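Local coordinates for Bacint_00347 (Bacteroides intestinalis DSM 17393, PDB 5MUM), which probably acts as a glycoside hydrolase of the rhamnosidase type, built as a beta-propeller, at residues S39-V44 / I59-G64; G71-N76 / R401-V406; W243-A246 / K250-L253. All coordinates share one frame; numbering follows the deposited sequence.

Interaction 1: residues S39-V44 / I59-G64; sequences SVNTTV and ISYYDG. With EDO (1,2-ethanediol), chain C.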
loop_
_atom_site.group_PDB
_atom_site.type_symbol
_atom_site.label_atom_id
_atom_site.label_comp_id
_atom_site.label_asym_id
_atom_site.label_seq_id
_atom_site.Cartn_x
_atom_site.Cartn_y
_atom_site.Cartn_z
ATOM N N SER A 39 8.778 -11.448 -5.357
ATOM C CA SER A 39 8.121 -10.164 -5.543
ATOM C C SER A 39 8.350 -9.175 -4.404
ATOM O O SER A 39 7.644 -8.165 -4.320
ATOM C CB SER A 39 6.611 -10.409 -5.768
ATOM O OG SER A 39 6.083 -11.116 -4.681
ATOM N N VAL A 40 9.363 -9.398 -3.570
ATOM C CA VAL A 40 9.559 -8.561 -2.363
ATOM C C VAL A 40 9.693 -7.051 -2.631
ATOM O O VAL A 40 9.243 -6.232 -1.824
ATOM C CB VAL A 40 10.701 -9.091 -1.467
ATOM C CG1 VAL A 40 12.055 -8.880 -2.091
ATOM C CG2 VAL A 40 10.637 -8.487 -0.069
ATOM N N ASN A 41 10.246 -6.671 -3.774
ATOM C CA ASN A 41 10.377 -5.247 -4.103
ATOM C C ASN A 41 9.100 -4.664 -4.678
ATOM O O ASN A 41 9.003 -3.460 -4.806
ATOM C CB ASN A 41 11.480 -5.026 -5.147
ATOM C CG ASN A 41 12.866 -5.080 -4.530
ATOM O OD1 ASN A 41 13.030 -4.906 -3.294
ATOM N ND2 ASN A 41 13.874 -5.336 -5.365
ATOM N N THR A 42 8.151 -5.511 -5.062
ATOM C CA THR A 42 7.044 -5.110 -5.914
ATOM C C THR A 42 5.720 -5.645 -5.404
ATOM O O THR A 42 5.062 -6.445 -6.069
ATOM C CB THR A 42 7.237 -5.619 -7.349
ATOM O OG1 THR A 42 7.266 -7.055 -7.365
ATOM C CG2 THR A 42 8.522 -5.108 -7.900
ATOM N N THR A 43 5.361 -5.267 -4.181
ATOM C CA THR A 43 4.097 -5.655 -3.625
ATOM C C THR A 43 3.251 -4.421 -3.469
ATOM O O THR A 43 3.729 -3.288 -3.327
ATOM C CB THR A 43 4.226 -6.313 -2.251
ATOM O OG1 THR A 43 4.345 -5.304 -1.255
ATOM C CG2 THR A 43 5.418 -7.233 -2.183
ATOM N N VAL A 44 1.953 -4.669 -3.395
ATOM C CA VAL A 44 1.015 -3.574 -3.347
ATOM C C VAL A 44 1.080 -2.816 -2.024
ATOM O O VAL A 44 0.585 -1.706 -1.940
ATOM C CB VAL A 44 -0.413 -4.101 -3.598
ATOM C CG1 VAL A 44 -0.916 -4.927 -2.408
ATOM C CG2 VAL A 44 -1.374 -2.991 -4.012
ATOM N N ILE A 59 13.688 6.488 -3.305
ATOM C CA ILE A 59 13.297 5.128 -3.630
ATOM C C ILE A 59 14.019 4.182 -2.708
ATOM O O ILE A 59 15.082 4.485 -2.194
ATOM C CB ILE A 59 13.601 4.820 -5.094
ATOM C CG1 ILE A 59 12.823 3.586 -5.554
ATOM C CG2 ILE A 59 15.094 4.686 -5.347
ATOM C CD1 ILE A 59 12.984 3.290 -7.022
ATOM N N SER A 60 13.443 3.007 -2.517
ATOM C CA SER A 60 14.106 1.975 -1.791
ATOM C C SER A 60 13.752 0.623 -2.390
ATOM O O SER A 60 12.648 0.418 -2.895
ATOM C CB SER A 60 13.742 2.034 -0.297
ATOM O OG SER A 60 12.305 1.872 -0.116
ATOM N N TYR A 61 14.703 -0.287 -2.330
ATOM C CA TYR A 61 14.494 -1.651 -2.827
ATOM C C TYR A 61 15.651 -2.514 -2.357
ATOM O O TYR A 61 16.682 -2.009 -1.896
ATOM C CB TYR A 61 14.403 -1.669 -4.358
ATOM C CG TYR A 61 15.611 -1.127 -5.060
ATOM C CD1 TYR A 61 15.739 0.230 -5.314
ATOM C CD2 TYR A 61 16.631 -1.976 -5.489
ATOM C CE1 TYR A 61 16.865 0.725 -5.966
ATOM C CE2 TYR A 61 17.747 -1.481 -6.133
ATOM C CZ TYR A 61 17.853 -0.122 -6.369
ATOM O OH TYR A 61 18.983 0.370 -7.025
ATOM N N TYR A 62 15.471 -3.823 -2.457
ATOM C CA TYR A 62 16.560 -4.747 -2.224
ATOM C C TYR A 62 17.293 -5.012 -3.516
ATOM O O TYR A 62 16.664 -5.250 -4.534
ATOM C CB TYR A 62 16.050 -6.043 -1.709
ATOM C CG TYR A 62 15.415 -5.970 -0.360
ATOM C CD1 TYR A 62 16.184 -5.750 0.777
ATOM C CD2 TYR A 62 14.062 -6.241 -0.205
ATOM C CE1 TYR A 62 15.604 -5.766 2.024
ATOM C CE2 TYR A 62 13.482 -6.250 1.031
ATOM C CZ TYR A 62 14.234 -6.012 2.141
ATOM O OH TYR A 62 13.635 -6.016 3.380
ATOM N N ASP A 63 18.628 -4.928 -3.478
ATOM C CA ASP A 63 19.431 -5.242 -4.670
ATOM C C ASP A 63 19.528 -6.745 -4.867
ATOM O O ASP A 63 18.996 -7.520 -4.044
ATOM C CB ASP A 63 20.816 -4.570 -4.627
ATOM C CG ASP A 63 21.741 -5.142 -3.587
ATOM O OD1 ASP A 63 21.499 -6.227 -2.997
ATOM O OD2 ASP A 63 22.755 -4.448 -3.358
ATOM N N GLY A 64 20.243 -7.163 -5.921
ATOM C CA GLY A 64 20.407 -8.591 -6.228
ATOM C C GLY A 64 20.958 -9.453 -5.108
ATOM O O GLY A 64 20.708 -10.642 -5.067
HETATM C C1 EDO C . 6.209 -2.058 -4.734
HETATM O O1 EDO C . 7.345 -1.248 -5.071
HETATM C C2 EDO C . 5.278 -2.316 -5.910
HETATM O O2 EDO C . 5.827 -2.001 -7.213
#
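Asn41 turns its side-chain amide to the backbone of Tyr62 and uses both polar atoms, OD1 on N and ND2 on O of that one residue. Tyr62 N donates to Asn41 OD1 over 2.8 Å in a nearly straight bond (173° at the hydrogen), although the N-H reaches the carbonyl from a direction tilted out of its plane. In return Asn41 ND2, with its partner lying in the amide plane, donates to a lone pair of Tyr62 O at 2.9 Å. With chi1 at -78°, CG sits beside the backbone N of Asn41 and the amide reaches the main chain of Tyr62. The amide lies only 18° from the plane of the Tyr62 ring, with OD1 3.5 Å from Tyr62 CD2, but stands almost perpendicular to the ring of Tyr61. In this beta-propeller, residues 39-44 belong to the connection from strand 27-34 of one blade to strand 50-53 of the next, and the two bonds of the Asn41 amide tie that connection to strand 56-62. The second proton of Asn41 ND2 goes to Gln407 OE1, so strand 403-407 shares the grip. Val40 crosses the Tyr62 side chain at about a right angle, bringing CG1 against CD2 and CG2 to within 3.8 Å of Tyr62 CE2; the hydroxyl of that tyrosine binds Asn96 O. A type I turn from Ser39 to Thr42, closed by Thr42 N donating to Ser39 O, presents Val40 and Asn41. On the main chain, Asn41 O accepts from Arg46 NH1 and from O1 of an ethanediol molecule at 2.8 Å.

Interaction 2: residues G71-N76 / R401-V406; sequences GKRKLN and RLHLFV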
loop_
_atom_site.group_PDB
_atom_site.type_symbol
_atom_site.label_atom_id
_atom_site.label_comp_id
_atom_site.label_asym_id
_atom_site.label_seq_id
_atom_site.Cartn_x
_atom_site.Cartn_y
_atom_site.Cartn_z
ATOM N N GLY A 71 17.801 5.302 -2.806
ATOM C CA GLY A 71 18.125 6.194 -3.882
ATOM C C GLY A 71 17.398 7.494 -3.800
ATOM O O GLY A 71 16.356 7.602 -3.182
ATOM N N LYS A 72 17.962 8.493 -4.462
ATOM C CA LYS A 72 17.288 9.748 -4.610
ATOM C C LYS A 72 17.650 10.418 -5.921
ATOM O O LYS A 72 18.725 10.155 -6.480
ATOM C CB LYS A 72 17.605 10.650 -3.446
ATOM C CG LYS A 72 18.978 11.308 -3.409
ATOM C CD LYS A 72 19.060 12.105 -2.110
ATOM C CE LYS A 72 19.895 13.360 -2.177
ATOM N NZ LYS A 72 19.409 14.435 -1.247
ATOM N N ARG A 73 16.744 11.260 -6.402
ATOM C CA ARG A 73 17.001 12.070 -7.579
ATOM C C ARG A 73 16.269 13.380 -7.441
ATOM O O ARG A 73 15.340 13.512 -6.638
ATOM C CB ARG A 73 16.545 11.384 -8.852
ATOM C CG ARG A 73 15.027 11.115 -8.896
ATOM C CD ARG A 73 14.570 10.864 -10.292
ATOM N NE ARG A 73 13.150 10.507 -10.353
ATOM C CZ ARG A 73 12.431 10.472 -11.460
ATOM N NH1 ARG A 73 12.984 10.802 -12.624
ATOM N NH2 ARG A 73 11.152 10.094 -11.422
ATOM N N LYS A 74 16.681 14.354 -8.242
ATOM C CA LYS A 74 15.809 15.477 -8.516
ATOM C C LYS A 74 14.708 14.970 -9.431
ATOM O O LYS A 74 14.984 14.247 -10.397
ATOM C CB LYS A 74 16.571 16.613 -9.199
ATOM C CG LYS A 74 17.657 17.206 -8.330
ATOM C CD LYS A 74 17.071 17.836 -7.081
ATOM C CE LYS A 74 17.977 18.943 -6.543
ATOM N NZ LYS A 74 17.756 19.155 -5.081
ATOM N N LEU A 75 13.469 15.370 -9.154
ATOM C CA LEU A 75 12.343 14.991 -10.007
ATOM C C LEU A 75 12.552 15.346 -11.480
ATOM O O LEU A 75 12.110 14.621 -12.346
ATOM C CB LEU A 75 11.058 15.663 -9.545
ATOM C CG LEU A 75 10.253 14.982 -8.448
ATOM C CD1 LEU A 75 9.139 15.937 -8.047
ATOM C CD2 LEU A 75 9.694 13.654 -8.933
ATOM N N ASN A 76 13.213 16.459 -11.763
ATOM C CA ASN A 76 13.589 16.755 -13.160
ATOM C C ASN A 76 14.296 15.549 -13.796
ATOM O O ASN A 76 13.818 14.928 -14.769
ATOM C CB ASN A 76 14.577 17.931 -13.212
ATOM C CG ASN A 76 13.995 19.215 -12.691
ATOM O OD1 ASN A 76 14.728 20.089 -12.219
ATOM N ND2 ASN A 76 12.672 19.345 -12.765
ATOM N N ARG A 401 1.293 13.995 -10.520
ATOM C CA ARG A 401 2.051 13.116 -11.404
ATOM C C ARG A 401 2.031 11.735 -10.827
ATOM O O ARG A 401 2.178 11.571 -9.590
ATOM C CB ARG A 401 3.480 13.581 -11.539
ATOM C CG ARG A 401 3.559 14.982 -12.142
ATOM C CD ARG A 401 4.937 15.182 -12.750
ATOM N NE ARG A 401 5.665 16.317 -12.224
ATOM C CZ ARG A 401 7.005 16.406 -12.174
ATOM N NH1 ARG A 401 7.548 17.501 -11.655
ATOM N NH2 ARG A 401 7.815 15.410 -12.608
ATOM N N LEU A 402 1.809 10.762 -11.715
ATOM C CA LEU A 402 1.752 9.364 -11.344
ATOM C C LEU A 402 3.064 8.673 -11.703
ATOM O O LEU A 402 3.391 8.522 -12.898
ATOM C CB LEU A 402 0.567 8.689 -11.996
ATOM C CG LEU A 402 0.467 7.187 -11.756
ATOM C CD1 LEU A 402 0.401 6.872 -10.255
ATOM C CD2 LEU A 402 -0.745 6.673 -12.506
ATOM N N HIS A 403 3.826 8.297 -10.666
ATOM C CA HIS A 403 5.059 7.549 -10.794
ATOM C C HIS A 403 4.936 6.207 -10.071
ATOM O O HIS A 403 4.561 6.143 -8.874
ATOM C CB HIS A 403 6.243 8.290 -10.205
ATOM C CG HIS A 403 6.673 9.495 -10.980
ATOM N ND1 HIS A 403 7.853 10.155 -10.702
ATOM C CD2 HIS A 403 6.092 10.179 -11.994
ATOM C CE1 HIS A 403 7.969 11.197 -11.509
ATOM N NE2 HIS A 403 6.904 11.246 -12.289
ATOM N N LEU A 404 5.243 5.153 -10.806
ATOM C CA LEU A 404 5.151 3.781 -10.311
ATOM C C LEU A 404 6.515 3.178 -10.144
ATOM O O LEU A 404 7.395 3.342 -11.004
ATOM C CB LEU A 404 4.411 2.908 -11.339
ATOM C CG LEU A 404 2.977 3.308 -11.621
ATOM C CD1 LEU A 404 2.433 2.622 -12.863
ATOM C CD2 LEU A 404 2.138 2.949 -10.413
ATOM N N PHE A 405 6.655 2.396 -9.096
ATOM C CA PHE A 405 7.775 1.501 -8.946
ATOM C C PHE A 405 7.548 0.290 -9.817
ATOM O O PHE A 405 6.587 -0.430 -9.617
ATOM C CB PHE A 405 7.909 1.109 -7.484
ATOM C CG PHE A 405 9.140 0.316 -7.167
ATOM C CD1 PHE A 405 9.289 -0.998 -7.600
ATOM C CD2 PHE A 405 10.168 0.878 -6.417
ATOM C CE1 PHE A 405 10.426 -1.708 -7.314
ATOM C CE2 PHE A 405 11.299 0.142 -6.082
ATOM C CZ PHE A 405 11.425 -1.152 -6.527
ATOM N N VAL A 406 8.446 0.077 -10.793
ATOM C CA VAL A 406 8.289 -0.974 -11.775
ATOM C C VAL A 406 9.548 -1.805 -11.827
ATOM O O VAL A 406 10.638 -1.281 -11.973
ATOM C CB VAL A 406 7.916 -0.401 -13.171
ATOM C CG1 VAL A 406 7.905 -1.481 -14.212
ATOM C CG2 VAL A 406 6.532 0.233 -13.130
#
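Arg73 NH2 comes up to His403 obliquely, while the backbones stay well apart, the nearest CA atoms, those of Leu75 and His403, being 10.4 Å from each other. The CB of Arg73 leaves strand 67-74 in the direction of residues 401-406. From there CG turns into the position between the backbone N and the carbonyl carbon (chi1 62°), and the chain then runs extended through CD to NE, passing Trp80 and carrying the guanidinium across. Leu75 O lies 3.9 Å above one face of the guanidinium, displaced from its centre, while NH1 is hydrogen-bonded to Ser77 O. NH2 goes furthest: it forms a salt bridge with Glu429 OE2, is hydrogen-bonded to Gln57 OE1, and lies 3.4 Å from His403 CE1, with the guanidinium and imidazole planes inclined at 40°. Gln57 also reaches the imidazole, its NE2 hydrogen-bonded to His403 ND1, so one carboxamide positions both groups. Leu75 adds the apolar part, with CD2 4.0 Å from His403 CE1 and CD1 4.2 Å from Arg401 NH1; Leu395 of helix 393-399 touches Leu75, Arg401 and His403 alike. The contact thus joins the third strand of the propeller blade spanning 50-85 to strand 403-407 of the adjacent blade, where strands from the two chain ends come together. Arg401 NH2, 6.4 Å from Arg73 NH2, is a second positive group near the first, without contact. The imidazole accepts at ND1 from the Gln57 carboxamide, and the buried guanidinium of Arg73 has an acidic partner, its charge probably being balanced there by Glu429.

Interaction 3: residues W243-A246 / K250-L253; sequences WYKA and KYDL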
loop_
_atom_site.group_PDB
_atom_site.type_symbol
_atom_site.label_atom_id
_atom_site.label_comp_id
_atom_site.label_asym_id
_atom_site.label_seq_id
_atom_site.Cartn_x
_atom_site.Cartn_y
_atom_site.Cartn_z
ATOM N N TRP A 243 -12.497 8.317 15.383
ATOM C CA TRP A 243 -12.759 7.657 14.114
ATOM C C TRP A 243 -14.215 7.796 13.777
ATOM O O TRP A 243 -15.083 7.742 14.656
ATOM C CB TRP A 243 -12.371 6.154 14.190
ATOM C CG TRP A 243 -10.922 6.008 14.289
ATOM C CD1 TRP A 243 -10.155 6.116 15.420
ATOM C CD2 TRP A 243 -10.022 5.836 13.203
ATOM N NE1 TRP A 243 -8.830 6.019 15.096
ATOM C CE2 TRP A 243 -8.720 5.855 13.735
ATOM C CE3 TRP A 243 -10.188 5.707 11.825
ATOM C CZ2 TRP A 243 -7.577 5.702 12.926
ATOM C CZ3 TRP A 243 -9.058 5.548 11.024
ATOM C CH2 TRP A 243 -7.777 5.553 11.578
ATOM N N TYR A 244 -14.465 7.947 12.492
ATOM C CA TYR A 244 -15.771 8.219 11.953
ATOM C C TYR A 244 -16.059 7.298 10.787
ATOM O O TYR A 244 -15.148 6.825 10.112
ATOM C CB TYR A 244 -15.837 9.652 11.458
ATOM C CG TYR A 244 -15.847 10.625 12.600
ATOM C CD1 TYR A 244 -14.661 11.042 13.207
ATOM C CD2 TYR A 244 -17.067 11.094 13.120
ATOM C CE1 TYR A 244 -14.693 11.900 14.310
ATOM C CE2 TYR A 244 -17.113 11.950 14.202
ATOM C CZ TYR A 244 -15.934 12.333 14.802
ATOM O OH TYR A 244 -15.998 13.164 15.877
ATOM N N LYS A 245 -17.340 7.107 10.548
ATOM C CA LYS A 245 -17.830 6.510 9.339
ATOM C C LYS A 245 -17.922 7.541 8.234
ATOM O O LYS A 245 -17.954 8.759 8.501
ATOM C CB LYS A 245 -19.202 5.909 9.633
ATOM C CG LYS A 245 -19.117 4.833 10.702
ATOM C CD LYS A 245 -20.428 4.128 10.891
ATOM C CE LYS A 245 -20.257 2.969 11.848
ATOM N NZ LYS A 245 -21.525 2.180 11.901
ATOM N N ALA A 246 -17.977 7.076 6.987
ATOM C CA ALA A 246 -18.220 7.977 5.827
ATOM C C ALA A 246 -19.577 8.704 5.938
ATOM O O ALA A 246 -19.722 9.829 5.479
ATOM C CB ALA A 246 -18.134 7.218 4.521
ATOM N N LYS A 250 -19.758 8.968 14.527
ATOM C CA LYS A 250 -18.554 8.642 15.249
ATOM C C LYS A 250 -18.542 7.165 15.625
ATOM O O LYS A 250 -19.570 6.615 16.015
ATOM C CB LYS A 250 -18.426 9.505 16.503
ATOM C CG LYS A 250 -17.052 9.441 17.155
ATOM C CD LYS A 250 -16.920 10.420 18.317
ATOM C CE LYS A 250 -16.041 9.841 19.401
ATOM N NZ LYS A 250 -15.560 10.909 20.325
ATOM N N TYR A 251 -17.378 6.534 15.556
ATOM C CA TYR A 251 -17.236 5.173 16.068
ATOM C C TYR A 251 -17.068 5.160 17.592
ATOM O O TYR A 251 -16.384 5.998 18.141
ATOM C CB TYR A 251 -16.004 4.522 15.487
ATOM C CG TYR A 251 -16.191 3.867 14.157
ATOM C CD1 TYR A 251 -16.868 2.677 14.063
ATOM C CD2 TYR A 251 -15.675 4.425 12.990
ATOM C CE1 TYR A 251 -17.018 2.034 12.864
ATOM C CE2 TYR A 251 -15.807 3.780 11.782
ATOM C CZ TYR A 251 -16.495 2.571 11.726
ATOM O OH TYR A 251 -16.630 1.883 10.541
ATOM N N ASP A 252 -17.678 4.184 18.233
ATOM C CA ASP A 252 -17.319 3.804 19.598
ATOM C C ASP A 252 -16.320 2.664 19.404
ATOM O O ASP A 252 -16.651 1.649 18.793
ATOM C CB ASP A 252 -18.583 3.417 20.384
ATOM C CG ASP A 252 -19.516 4.625 20.621
ATOM N N LEU A 253 -15.079 2.872 19.820
ATOM C CA LEU A 253 -13.984 1.931 19.552
ATOM C C LEU A 253 -13.981 0.786 20.556
ATOM O O LEU A 253 -14.487 0.961 21.648
ATOM C CB LEU A 253 -12.630 2.649 19.617
ATOM C CG LEU A 253 -12.537 3.840 18.657
ATOM C CD1 LEU A 253 -11.247 4.625 18.834
ATOM C CD2 LEU A 253 -12.672 3.369 17.210
HETATM O O HOH W 1 -13.789 7.223 17.776
#
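Residues 243-246 and 250-253 fold back on each other through a single beta bridge between Tyr244 and Lys250, their directions 124° apart, with Tyr251 N donating to Trp243 O at 2.7 Å. The sequence from Ser236 to Trp243 fits the Asp-box pattern SxDxGxxW of BNR repeats, and the loop lies where such boxes occur, between the third and fourth strands of a propeller blade. Trp243 is the closing tryptophan of that pattern: NE1 bonds to Gly240 O, and the indole packs into the blade on Ile213 and Leu215. Its CB touches Tyr251 CD2, and Leu253 crosses at about a right angle to set CD1 3.9 Å from Trp243 CD1. Two lysines lay their aliphatic chains over tyrosine rings. With chi1 at -167°, anti to the backbone N, Lys250 CG lies over the Tyr244 ring, 4.2 Å from its centroid in a CH-pi contact. Lys245 CG sits over one face of Tyr251, 3.9 Å from the centroid, and its extended chain continues across the ring until NZ reaches Asn259 O. The edge of the Tyr251 ring abuts the main chain, with CE2 3.5 Å from Tyr244 O, and its hydroxyl is held by Tyr233 O and Glu261 N on the two flanking strands. Beside the backbone bond, one water accepts from Trp243 N and donates to Tyr251 O, at 2.9 Å each.

How the interactions relate
Interactions 1 and 2 are neighbours, their centres 15 Å apart, and share one blade: strands 56-62 and 67-74 pair directly, Ile59 N lying 2.9 Å from Gly71 O in a probable hydrogen bond. Phe405 joins them again, its CE1 3.4 Å from Asn41 O and its CE2 3.7 Å from Ile59 CD1. Both contacts thus fasten this blade to elements beside the meeting of the chain ends. Interaction 3 lies on the opposite side of the chain's centre, in another blade; its centre is 35 Å from that of interaction 1 and 36 Å from that of interaction 2, with nearest atoms about 17 and 23 Å away. The ethanediol at interaction 1 probably comes from the crystallisation liquor.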